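Carbohydrate deacetylase Agd3 (Neosartorya fumigata, PDB 6NWZ) probably removes acetyl groups from N-acetylated sugars of the exopolysaccharide galactosaminogalactan, a step required for Aspergillus fumigatus biofilm formation. Local coordinates at residues P64-S69 against Y106-E111; Y93-A96 against Q101-Q104; C610-S615 against R637-T642. All blocks are in the same frame, centred on the assembly; numbering follows the deposited sequence.

Contacts 1 and 2 both use helix 99-112, in the part of the chain assigned to the CBM87 carbohydrate-binding module. Their centres are about 16 Å apart, and they touch where Leu66 CD1 packs against Gln104 O at 3.6 Å. Contact 1 carries the N-glycan on Asn67. Its Tyr108 side chain lies about 11 Å from that of Leu684 and about 12 Å from that of Glu210, two residues that bind one zinc ion. Contacts 2 and 3 lie away from the zinc and glycan sites. Contact 3 joins the deacetylase part to the C-terminal part. Its centre is about 23 Å from that of contact 1 and about 33 Å from that of contact 2, and it touches neither.

Contact 1: P64-S69 against Y106-E111; sequences PALNSS and YAYQLE. With NAG (2-acetamido-2-deoxy-beta-D-glucopyranose), chain D.
Leu66 and Asn67 meet Tyr108 where segment 64-69, with its short strand 67-68, packs on helix 99-112 of the CBM87 module, beside an N-glycosylation site. The tight part is a CH-pi contact. Leu66 CB lies over one face of the Tyr108 ring, 4.3 Å from its centroid and 23° off the ring normal, displaced toward the rim. The same side chain reaches the root of the tyrosine, with Leu66 CD1 3.7 Å from Tyr108 CB. The two side chains therefore touch at both ring and stem. The ring swings away from the backbone N of Tyr108 (chi1 179°), which carries it from the helix to segment 64-69. Leu66 O lies near Tyr108 CE1. The phenol OH hydrogen-bonds to Tyr74 O, which ties the ring's far end to the loop after strand 71-72.

The glycan side is looser. Asn67 OD1 approaches the ring obliquely, 3.7 Å from Tyr108 CD1, while its ND2 carries the sugar. The N-acetylglucosamine lies near two exposed residues, Ser69 and Glu111. Ser69 is poorly ordered, consistent with a loose side. Glu111 bends at chi2, and its CG lies near NAG O6. The covalent link itself joins Asn67 ND2 to NAG C1 at 1.4 Å.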
ATOM      1  N   PRO A  64     -16.215  -6.159 -27.852  1.00 54.66           N
ATOM      2  CA  PRO A  64     -17.523  -5.731 -27.335  1.00 56.31           C
ATOM      3  C   PRO A  64     -18.062  -4.538 -28.115  1.00 56.70           C
ATOM      4  O   PRO A  64     -17.371  -4.001 -28.987  1.00 62.04           O
ATOM      5  CB  PRO A  64     -17.221  -5.370 -25.876  1.00 50.97           C
ATOM      6  CG  PRO A  64     -15.768  -4.992 -25.884  1.00 46.10           C
ATOM      7  CD  PRO A  64     -15.128  -5.913 -26.887  1.00 51.53           C
ATOM      8  N   ALA A  65     -19.292  -4.120 -27.812  1.00 55.21           N
ATOM      9  CA  ALA A  65     -19.868  -2.930 -28.433  1.00 53.19           C
ATOM     10  C   ALA A  65     -19.081  -1.697 -28.001  1.00 60.77           C
ATOM     11  O   ALA A  65     -19.143  -1.288 -26.836  1.00 68.27           O
ATOM     12  CB  ALA A  65     -21.341  -2.790 -28.056  1.00 62.00           C
ATOM     13  N   LEU A  66     -18.344  -1.095 -28.940  1.00 52.91           N
ATOM     14  CA  LEU A  66     -17.521   0.062 -28.597  1.00 50.36           C
ATOM     15  C   LEU A  66     -18.366   1.305 -28.344  1.00 55.39           C
ATOM     16  O   LEU A  66     -17.971   2.167 -27.548  1.00 65.88           O
ATOM     17  CB  LEU A  66     -16.491   0.335 -29.696  1.00 45.56           C
ATOM     18  CG  LEU A  66     -15.373  -0.697 -29.866  1.00 43.78           C
ATOM     19  CD1 LEU A  66     -14.341  -0.231 -30.879  1.00 42.37           C
ATOM     20  CD2 LEU A  66     -14.712  -0.962 -28.536  1.00 44.73           C
ATOM     21  N   ASN A  67     -19.522   1.418 -28.990  1.00 54.77           N
ATOM     22  CA  ASN A  67     -20.374   2.579 -28.783  1.00 65.78           C
ATOM     23  C   ASN A  67     -21.798   2.246 -29.204  1.00 81.79           C
ATOM     24  O   ASN A  67     -22.055   1.247 -29.879  1.00 70.90           O
ATOM     25  CB  ASN A  67     -19.851   3.801 -29.541  1.00 73.06           C
ATOM     26  CG  ASN A  67     -19.666   3.542 -31.028  1.00 87.70           C
ATOM     27  OD1 ASN A  67     -18.580   3.169 -31.472  1.00 75.59           O
ATOM     28  ND2 ASN A  67     -20.724   3.747 -31.805  1.00112.51           N
ATOM     29  N   SER A  68     -22.721   3.112 -28.789  1.00 99.22           N
ATOM     30  CA  SER A  68     -24.140   2.970 -29.090  1.00 90.14           C
ATOM     31  C   SER A  68     -24.695   4.353 -29.387  1.00 92.08           C
ATOM     32  O   SER A  68     -24.703   5.217 -28.506  1.00 95.76           O
ATOM     33  CB  SER A  68     -24.896   2.327 -27.922  1.00 89.26           C
ATOM     34  OG  SER A  68     -24.241   1.154 -27.474  1.00 92.11           O
ATOM     35  N   SER A  69     -25.155   4.552 -30.623  1.00 98.15           N
ATOM     36  CA  SER A  69     -25.676   5.834 -31.088  1.00102.54           C
ATOM     37  C   SER A  69     -24.658   6.946 -30.868  1.00 96.88           C
ATOM     38  O   SER A  69     -23.719   7.100 -31.654  1.00 91.82           O
ATOM     39  CB  SER A  69     -26.999   6.175 -30.395  1.00105.95           C
ATOM     40  OG  SER A  69     -26.803   6.530 -29.036  1.00 96.27           O
ATOM     41  N   TYR A 106      -9.249   1.941 -33.803  1.00 48.61           N
ATOM     42  CA  TYR A 106      -8.741   3.243 -34.229  1.00 53.71           C
ATOM     43  C   TYR A 106      -9.881   4.186 -34.591  1.00 53.68           C
ATOM     44  O   TYR A 106      -9.819   5.388 -34.304  1.00 53.85           O
ATOM     45  CB  TYR A 106      -7.789   3.085 -35.417  1.00 35.72           C
ATOM     46  CG  TYR A 106      -6.573   2.227 -35.147  1.00 46.19           C
ATOM     47  CD1 TYR A 106      -6.087   2.053 -33.856  1.00 43.80           C
ATOM     48  CD2 TYR A 106      -5.912   1.585 -36.188  1.00 42.53           C
ATOM     49  CE1 TYR A 106      -4.976   1.265 -33.612  1.00 41.86           C
ATOM     50  CE2 TYR A 106      -4.801   0.797 -35.952  1.00 33.23           C
ATOM     51  CZ  TYR A 106      -4.339   0.640 -34.664  1.00 34.45           C
ATOM     52  OH  TYR A 106      -3.235  -0.145 -34.430  1.00 59.76           O
ATOM     53  N   ALA A 107     -10.928   3.660 -35.231  1.00 46.83           N
ATOM     54  CA  ALA A 107     -12.074   4.491 -35.582  1.00 41.92           C
ATOM     55  C   ALA A 107     -12.783   4.999 -34.336  1.00 46.24           C
ATOM     56  O   ALA A 107     -13.233   6.151 -34.292  1.00 42.98           O
ATOM     57  CB  ALA A 107     -13.042   3.707 -36.466  1.00 44.21           C
ATOM     58  N   TYR A 108     -12.891   4.153 -33.310  1.00 51.44           N
ATOM     59  CA  TYR A 108     -13.498   4.588 -32.058  1.00 41.35           C
ATOM     60  C   TYR A 108     -12.679   5.699 -31.414  1.00 48.00           C
ATOM     61  O   TYR A 108     -13.243   6.682 -30.915  1.00 54.30           O
ATOM     62  CB  TYR A 108     -13.649   3.399 -31.109  1.00 40.86           C
ATOM     63  CG  TYR A 108     -14.248   3.757 -29.770  1.00 48.14           C
ATOM     64  CD1 TYR A 108     -15.560   4.211 -29.671  1.00 49.10           C
ATOM     65  CD2 TYR A 108     -13.506   3.637 -28.602  1.00 39.07           C
ATOM     66  CE1 TYR A 108     -16.112   4.541 -28.445  1.00 51.26           C
ATOM     67  CE2 TYR A 108     -14.050   3.963 -27.371  1.00 39.38           C
ATOM     68  CZ  TYR A 108     -15.353   4.415 -27.298  1.00 51.40           C
ATOM     69  OH  TYR A 108     -15.896   4.738 -26.076  1.00 53.35           O
ATOM     70  N   GLN A 109     -11.348   5.569 -31.432  1.00 41.99           N
ATOM     71  CA  GLN A 109     -10.487   6.597 -30.851  1.00 46.19           C
ATOM     72  C   GLN A 109     -10.726   7.956 -31.494  1.00 56.58           C
ATOM     73  O   GLN A 109     -10.708   8.988 -30.812  1.00 54.55           O
ATOM     74  CB  GLN A 109      -9.017   6.209 -31.002  1.00 34.00           C
ATOM     75  CG  GLN A 109      -8.599   4.965 -30.256  1.00 42.02           C
ATOM     76  CD  GLN A 109      -7.092   4.831 -30.182  1.00 44.45           C
ATOM     77  OE1 GLN A 109      -6.514   3.869 -30.686  1.00 47.09           O
ATOM     78  NE2 GLN A 109      -6.446   5.805 -29.549  1.00 41.36           N
ATOM     79  N   LEU A 110     -10.943   7.980 -32.809  1.00 45.92           N
ATOM     80  CA  LEU A 110     -11.095   9.247 -33.515  1.00 48.49           C
ATOM     81  C   LEU A 110     -12.458   9.880 -33.259  1.00 50.26           C
ATOM     82  O   LEU A 110     -12.543  11.066 -32.923  1.00 56.99           O
ATOM     83  CB  LEU A 110     -10.873   9.038 -35.012  1.00 40.94           C
ATOM     84  CG  LEU A 110      -9.413   8.809 -35.400  1.00 39.12           C
ATOM     85  CD1 LEU A 110      -9.300   8.434 -36.863  1.00 43.37           C
ATOM     86  CD2 LEU A 110      -8.599  10.055 -35.100  1.00 42.40           C
ATOM     87  N   GLU A 111     -13.536   9.104 -33.411  1.00 47.74           N
ATOM     88  CA  GLU A 111     -14.875   9.679 -33.314  1.00 52.14           C
ATOM     89  C   GLU A 111     -15.195  10.149 -31.901  1.00 57.75           C
ATOM     90  O   GLU A 111     -15.953  11.111 -31.729  1.00 61.71           O
ATOM     91  CB  GLU A 111     -15.920   8.663 -33.777  1.00 54.98           C
ATOM     92  CG  GLU A 111     -16.888   9.186 -34.831  1.00 71.32           C
ATOM     93  CD  GLU A 111     -17.751  10.330 -34.333  1.00 96.91           C
ATOM     94  OE1 GLU A 111     -17.387  11.501 -34.574  1.00105.10           O
ATOM     95  OE2 GLU A 111     -18.790  10.059 -33.698  1.00102.58           O
TER
HETATM   96  C1  NAG D 901     -20.614   3.551 -33.227  1.00 85.38           C
HETATM   97  C2  NAG D 901     -21.915   3.069 -33.874  1.00 93.90           C
HETATM   98  C3  NAG D 901     -21.764   3.010 -35.395  1.00 92.08           C
HETATM   99  C4  NAG D 901     -21.269   4.346 -35.934  1.00101.87           C
HETATM  100  C5  NAG D 901     -19.982   4.740 -35.221  1.00109.25           C
HETATM  101  C6  NAG D 901     -19.461   6.099 -35.633  1.00106.94           C
HETATM  102  C7  NAG D 901     -23.548   1.477 -32.957  1.00 81.64           C
HETATM  103  C8  NAG D 901     -24.559   2.578 -33.090  1.00 65.13           C
HETATM  104  N2  NAG D 901     -22.304   1.770 -33.350  1.00 94.15           N
HETATM  105  O3  NAG D 901     -23.020   2.689 -35.982  1.00 96.63           O
HETATM  106  O4  NAG D 901     -21.038   4.258 -37.335  1.00108.60           O
HETATM  107  O5  NAG D 901     -20.219   4.800 -33.808  1.00101.15           O
HETATM  108  O6  NAG D 901     -18.147   6.316 -35.137  1.00 92.85           O
HETATM  109  O7  NAG D 901     -23.847   0.372 -32.515  1.00 79.06           O

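Contact 2: Y93-A96 against Q101-Q104; sequences YQSA and QWNQ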
ATOM      1  N   TYR A  93       4.759 -14.198 -36.221  1.00 43.14           N
ATOM      2  CA  TYR A  93       4.103 -13.473 -35.142  1.00 38.55           C
ATOM      3  C   TYR A  93       3.104 -12.467 -35.699  1.00 41.08           C
ATOM      4  O   TYR A  93       3.446 -11.645 -36.555  1.00 51.37           O
ATOM      5  CB  TYR A  93       5.141 -12.764 -34.274  1.00 36.94           C
ATOM      6  CG  TYR A  93       5.601 -13.591 -33.102  1.00 49.28           C
ATOM      7  CD1 TYR A  93       4.874 -13.610 -31.920  1.00 53.84           C
ATOM      8  CD2 TYR A  93       6.754 -14.362 -33.176  1.00 46.64           C
ATOM      9  CE1 TYR A  93       5.282 -14.368 -30.842  1.00 61.10           C
ATOM     10  CE2 TYR A  93       7.173 -15.126 -32.103  1.00 56.59           C
ATOM     11  CZ  TYR A  93       6.431 -15.125 -30.936  1.00 64.86           C
ATOM     12  OH  TYR A  93       6.835 -15.880 -29.857  1.00 61.21           O
ATOM     13  N   GLN A  94       1.864 -12.542 -35.216  1.00 42.27           N
ATOM     14  CA  GLN A  94       0.810 -11.620 -35.618  1.00 37.43           C
ATOM     15  C   GLN A  94      -0.109 -11.375 -34.432  1.00 39.69           C
ATOM     16  O   GLN A  94      -0.187 -12.184 -33.506  1.00 51.79           O
ATOM     17  CB  GLN A  94      -0.018 -12.153 -36.794  1.00 39.36           C
ATOM     18  CG  GLN A  94       0.740 -12.351 -38.095  1.00 59.71           C
ATOM     19  CD  GLN A  94       1.198 -11.054 -38.720  1.00 69.12           C
ATOM     20  OE1 GLN A  94       0.755  -9.970 -38.335  1.00 78.75           O
ATOM     21  NE2 GLN A  94       2.095 -11.157 -39.692  1.00 67.32           N
ATOM     22  N   SER A  95      -0.818 -10.252 -34.481  1.00 41.57           N
ATOM     23  CA  SER A  95      -1.829  -9.968 -33.473  1.00 35.35           C
ATOM     24  C   SER A  95      -3.016 -10.909 -33.631  1.00 43.91           C
ATOM     25  O   SER A  95      -3.456 -11.199 -34.746  1.00 43.45           O
ATOM     26  CB  SER A  95      -2.297  -8.520 -33.585  1.00 36.95           C
ATOM     27  OG  SER A  95      -3.430  -8.288 -32.766  1.00 40.31           O
ATOM     28  N   ALA A  96      -3.542 -11.388 -32.501  1.00 37.44           N
ATOM     29  CA  ALA A  96      -4.723 -12.243 -32.550  1.00 43.68           C
ATOM     30  C   ALA A  96      -5.985 -11.466 -32.914  1.00 55.68           C
ATOM     31  O   ALA A  96      -6.998 -12.084 -33.264  1.00 55.56           O
ATOM     32  CB  ALA A  96      -4.913 -12.965 -31.217  1.00 48.88           C
ATOM     33  N   GLN A 101     -10.533  -5.494 -36.918  1.00 61.45           N
ATOM     34  CA  GLN A 101     -10.791  -5.210 -35.509  1.00 46.43           C
ATOM     35  C   GLN A 101      -9.921  -4.064 -35.008  1.00 48.55           C
ATOM     36  O   GLN A 101     -10.394  -3.199 -34.260  1.00 52.27           O
ATOM     37  CB  GLN A 101     -10.568  -6.465 -34.669  1.00 42.03           C
ATOM     38  CG  GLN A 101     -11.521  -7.600 -35.008  1.00 45.07           C
ATOM     39  CD  GLN A 101     -11.431  -8.752 -34.028  1.00 47.68           C
ATOM     40  OE1 GLN A 101     -10.380  -9.377 -33.878  1.00 52.87           O
ATOM     41  NE2 GLN A 101     -12.537  -9.038 -33.351  1.00 51.43           N
ATOM     42  N   TRP A 102      -8.648  -4.035 -35.410  1.00 45.04           N
ATOM     43  CA  TRP A 102      -7.787  -2.925 -35.016  1.00 41.47           C
ATOM     44  C   TRP A 102      -8.267  -1.609 -35.609  1.00 48.41           C
ATOM     45  O   TRP A 102      -8.103  -0.553 -34.987  1.00 49.13           O
ATOM     46  CB  TRP A 102      -6.343  -3.201 -35.430  1.00 36.36           C
ATOM     47  CG  TRP A 102      -5.605  -4.076 -34.471  1.00 42.68           C
ATOM     48  CD1 TRP A 102      -5.359  -5.408 -34.602  1.00 43.35           C
ATOM     49  CD2 TRP A 102      -5.018  -3.677 -33.225  1.00 45.81           C
ATOM     50  NE1 TRP A 102      -4.651  -5.869 -33.516  1.00 50.27           N
ATOM     51  CE2 TRP A 102      -4.430  -4.825 -32.656  1.00 38.85           C
ATOM     52  CE3 TRP A 102      -4.931  -2.463 -32.537  1.00 47.55           C
ATOM     53  CZ2 TRP A 102      -3.764  -4.794 -31.433  1.00 31.27           C
ATOM     54  CZ3 TRP A 102      -4.269  -2.433 -31.322  1.00 44.12           C
ATOM     55  CH2 TRP A 102      -3.693  -3.592 -30.783  1.00 39.23           C
ATOM     56  N   ASN A 103      -8.867  -1.650 -36.802  1.00 52.44           N
ATOM     57  CA  ASN A 103      -9.391  -0.429 -37.404  1.00 52.04           C
ATOM     58  C   ASN A 103     -10.650   0.055 -36.695  1.00 54.80           C
ATOM     59  O   ASN A 103     -10.875   1.267 -36.597  1.00 54.76           O
ATOM     60  CB  ASN A 103      -9.658  -0.647 -38.894  1.00 41.87           C
ATOM     61  CG  ASN A 103      -8.379  -0.733 -39.709  1.00 42.96           C
ATOM     62  OD1 ASN A 103      -7.356  -0.158 -39.340  1.00 54.09           O
ATOM     63  ND2 ASN A 103      -8.433  -1.452 -40.825  1.00 42.61           N
ATOM     64  N   GLN A 104     -11.482  -0.865 -36.198  1.00 45.95           N
ATOM     65  CA  GLN A 104     -12.610  -0.456 -35.366  1.00 45.47           C
ATOM     66  C   GLN A 104     -12.129   0.281 -34.123  1.00 51.77           C
ATOM     67  O   GLN A 104     -12.716   1.293 -33.725  1.00 55.86           O
ATOM     68  CB  GLN A 104     -13.447  -1.671 -34.968  1.00 51.95           C
ATOM     69  CG  GLN A 104     -14.036  -2.450 -36.127  1.00 58.40           C
ATOM     70  CD  GLN A 104     -14.804  -3.671 -35.660  1.00 62.73           C
ATOM     71  OE1 GLN A 104     -15.673  -3.573 -34.795  1.00 59.70           O
ATOM     72  NE2 GLN A 104     -14.476  -4.831 -36.219  1.00 61.67           N
TER
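A strand-to-helix connection in the CBM87 module brings Ser95, at the end of strand 93-95, against Trp102 in the first turn of helix 99-112. One hydrogen bond carries the contact. The indole NE1 of Trp102 donates to Ser95 OG at 2.8 Å. The bond is fairly straight, with an N-H...O angle of 162°. The hydroxyl sits at the edge of the indole, 4° out of the ring plane. At Ser95 the oxygen stands opposite the backbone N across the side-chain bond (chi1 170°), which turns it toward the helix. Ser95 CB follows at 3.5 Å from Trp102 NE1.

The hydroxyl has further partners. Ser95 OG also hydrogen-bonds with Glu82 O and with Leu97 N, so three bonds grip this one oxygen and fix its position. The indole in turn packs on Met116 and Gln118 of strand 115-119. Its neighbour on the helix, Gln101, is held separately, with NE2 hydrogen-bonded to Val61 O.

The serine-to-tryptophan bond thus joins the second strand to the helix that follows it. The arrangement is that of a beta hairpin, strands 84-86 and 93-95, leading into helix 99-112.

Contact 3: C610-S615 against R637-T642; sequences CGYGLS and RPIPVT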
ATOM      1  N   CYS A 610     -20.972  -1.459  -4.978  1.00 56.88           N
ATOM      2  CA  CYS A 610     -22.059  -0.660  -5.527  1.00 50.46           C
ATOM      3  C   CYS A 610     -22.038  -0.581  -7.047  1.00 58.88           C
ATOM      4  O   CYS A 610     -23.038  -0.167  -7.644  1.00 59.28           O
ATOM      5  CB  CYS A 610     -22.013   0.763  -4.957  1.00 49.86           C
ATOM      6  SG  CYS A 610     -22.322   0.899  -3.178  1.00 72.87           S
ATOM      7  N   GLY A 611     -20.934  -0.960  -7.685  1.00 61.39           N
ATOM      8  CA  GLY A 611     -20.823  -0.810  -9.122  1.00 55.78           C
ATOM      9  C   GLY A 611     -20.896   0.639  -9.563  1.00 52.66           C
ATOM     10  O   GLY A 611     -21.726   0.997 -10.403  1.00 49.62           O
ATOM     11  N   TYR A 612     -20.038   1.484  -9.001  1.00 58.41           N
ATOM     12  CA  TYR A 612     -20.034   2.891  -9.368  1.00 48.54           C
ATOM     13  C   TYR A 612     -19.351   3.089 -10.714  1.00 53.19           C
ATOM     14  O   TYR A 612     -18.483   2.310 -11.118  1.00 65.16           O
ATOM     15  CB  TYR A 612     -19.340   3.737  -8.297  1.00 44.47           C
ATOM     16  CG  TYR A 612     -17.873   3.432  -8.099  1.00 41.98           C
ATOM     17  CD1 TYR A 612     -16.901   4.033  -8.891  1.00 40.40           C
ATOM     18  CD2 TYR A 612     -17.458   2.555  -7.110  1.00 45.85           C
ATOM     19  CE1 TYR A 612     -15.564   3.758  -8.711  1.00 43.12           C
ATOM     20  CE2 TYR A 612     -16.120   2.276  -6.920  1.00 51.43           C
ATOM     21  CZ  TYR A 612     -15.179   2.879  -7.722  1.00 42.63           C
ATOM     22  OH  TYR A 612     -13.847   2.598  -7.533  1.00 46.30           O
ATOM     23  N   GLY A 613     -19.753   4.147 -11.408  1.00 54.00           N
ATOM     24  CA  GLY A 613     -19.166   4.467 -12.694  1.00 52.24           C
ATOM     25  C   GLY A 613     -19.214   5.957 -12.952  1.00 60.13           C
ATOM     26  O   GLY A 613     -19.984   6.697 -12.330  1.00 60.41           O
ATOM     27  N   LEU A 614     -18.371   6.388 -13.885  1.00 53.39           N
ATOM     28  CA  LEU A 614     -18.313   7.777 -14.305  1.00 45.18           C
ATOM     29  C   LEU A 614     -18.578   7.861 -15.800  1.00 50.29           C
ATOM     30  O   LEU A 614     -18.323   6.914 -16.550  1.00 64.79           O
ATOM     31  CB  LEU A 614     -16.949   8.403 -13.978  1.00 44.19           C
ATOM     32  CG  LEU A 614     -16.778   9.913 -14.172  1.00 46.41           C
ATOM     33  CD1 LEU A 614     -17.649  10.692 -13.199  1.00 53.24           C
ATOM     34  CD2 LEU A 614     -15.320  10.310 -14.017  1.00 48.27           C
ATOM     35  N   SER A 615     -19.114   9.000 -16.224  1.00 49.83           N
ATOM     36  CA  SER A 615     -19.254   9.317 -17.634  1.00 53.70           C
ATOM     37  C   SER A 615     -19.018  10.807 -17.806  1.00 57.32           C
ATOM     38  O   SER A 615     -19.289  11.597 -16.898  1.00 60.65           O
ATOM     39  CB  SER A 615     -20.634   8.930 -18.176  1.00 51.71           C
ATOM     40  OG  SER A 615     -21.658   9.617 -17.480  1.00 55.20           O
ATOM     41  N   ARG A 637     -21.455   4.069   0.715  1.00 55.63           N
ATOM     42  CA  ARG A 637     -20.259   4.883   0.837  1.00 49.59           C
ATOM     43  C   ARG A 637     -20.194   5.931  -0.266  1.00 54.70           C
ATOM     44  O   ARG A 637     -20.788   5.760  -1.337  1.00 56.36           O
ATOM     45  CB  ARG A 637     -19.008   3.998   0.770  1.00 47.18           C
ATOM     46  CG  ARG A 637     -18.944   2.931   1.843  1.00 44.21           C
ATOM     47  CD  ARG A 637     -18.567   3.533   3.177  1.00 50.05           C
ATOM     48  NE  ARG A 637     -18.390   2.512   4.202  1.00 48.97           N
ATOM     49  CZ  ARG A 637     -17.924   2.759   5.420  1.00 48.06           C
ATOM     50  NH1 ARG A 637     -17.588   3.995   5.759  1.00 47.90           N
ATOM     51  NH2 ARG A 637     -17.793   1.773   6.296  1.00 46.57           N
ATOM     52  N   PRO A 638     -19.482   7.032  -0.040  1.00 53.79           N
ATOM     53  CA  PRO A 638     -19.291   8.009  -1.115  1.00 58.66           C
ATOM     54  C   PRO A 638     -18.341   7.481  -2.177  1.00 60.90           C
ATOM     55  O   PRO A 638     -17.442   6.681  -1.903  1.00 53.36           O
ATOM     56  CB  PRO A 638     -18.703   9.224  -0.392  1.00 46.48           C
ATOM     57  CG  PRO A 638     -18.031   8.652   0.797  1.00 42.41           C
ATOM     58  CD  PRO A 638     -18.876   7.484   1.224  1.00 52.26           C
ATOM     59  N   ILE A 639     -18.559   7.940  -3.403  1.00 62.15           N
ATOM     60  CA  ILE A 639     -17.774   7.532  -4.564  1.00 46.46           C
ATOM     61  C   ILE A 639     -16.706   8.593  -4.806  1.00 52.19           C
ATOM     62  O   ILE A 639     -17.053   9.769  -4.997  1.00 65.97           O
ATOM     63  CB  ILE A 639     -18.657   7.357  -5.810  1.00 48.22           C
ATOM     64  CG1 ILE A 639     -19.852   6.452  -5.508  1.00 45.11           C
ATOM     65  CG2 ILE A 639     -17.845   6.788  -6.955  1.00 43.15           C
ATOM     66  CD1 ILE A 639     -19.468   5.103  -4.959  1.00 53.75           C
ATOM     67  N   PRO A 640     -15.423   8.238  -4.814  1.00 47.20           N
ATOM     68  CA  PRO A 640     -14.383   9.235  -5.089  1.00 53.20           C
ATOM     69  C   PRO A 640     -14.325   9.594  -6.565  1.00 53.82           C
ATOM     70  O   PRO A 640     -14.495   8.743  -7.442  1.00 49.04           O
ATOM     71  CB  PRO A 640     -13.097   8.530  -4.642  1.00 46.11           C
ATOM     72  CG  PRO A 640     -13.392   7.082  -4.851  1.00 34.74           C
ATOM     73  CD  PRO A 640     -14.858   6.904  -4.547  1.00 44.10           C
ATOM     74  N   VAL A 641     -14.088  10.877  -6.837  1.00 48.22           N
ATOM     75  CA  VAL A 641     -13.929  11.388  -8.194  1.00 49.94           C
ATOM     76  C   VAL A 641     -12.726  12.318  -8.211  1.00 52.12           C
ATOM     77  O   VAL A 641     -12.665  13.271  -7.427  1.00 51.36           O
ATOM     78  CB  VAL A 641     -15.190  12.121  -8.692  1.00 42.66           C
ATOM     79  CG1 VAL A 641     -15.028  12.541 -10.151  1.00 41.31           C
ATOM     80  CG2 VAL A 641     -16.411  11.241  -8.534  1.00 43.87           C
ATOM     81  N   THR A 642     -11.777  12.040  -9.096  1.00 52.12           N
ATOM     82  CA  THR A 642     -10.540  12.802  -9.195  1.00 44.67           C
ATOM     83  C   THR A 642     -10.638  13.798 -10.345  1.00 42.34           C
ATOM     84  O   THR A 642     -10.950  13.417 -11.479  1.00 40.13           O
ATOM     85  CB  THR A 642      -9.350  11.860  -9.396  1.00 39.10           C
ATOM     86  OG1 THR A 642      -9.225  11.011  -8.247  1.00 37.17           O
ATOM     87  CG2 THR A 642      -8.058  12.642  -9.597  1.00 30.97           C
TER
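Tyr612 and Ile639 cross at a slant where two beta sheets pack through their side chains, beside the Cys610-Cys635 disulfide. Tyr612 lies just before strand 613-618, which pairs with strands 22-31 and 622-629. Ile639 belongs to strand 639-643, an outer strand of a separate three-stranded antiparallel sheet. No hydrogen bond links the two segments, so side chains alone make the contact.

Ile639 packs at the base of the tyrosine, with both its methyls on one side of the ring plane. Its CG2 branch approaches the ring obliquely, 3.5 Å from Tyr612 CD1. Its CD1 lies 3.6 Å from Tyr612 CB and 3.9 Å from Tyr612 CD2. One methyl is thus near CD1 of the ring and the other near CD2. The tyrosine holds its CG between the backbone N and the carbonyl carbon (chi1 64°), a rotation that sets the ring beside the isoleucine. The ring end then runs on, past Ile639, and Tyr612 OH hydrogen-bonds to Gly48 O, just after helix 34-47. This fixes the phenol at its far end.

Two residues further along each segment, Leu614 and Val641 meet more loosely. Both are buried, and both also pack on Val628 of strand 622-629. This valine therefore joins the second pair to a shared apolar layer. Here the nearest approach is between single methyls, Leu614 CD1 to Val641 CG1, at 4.4 Å.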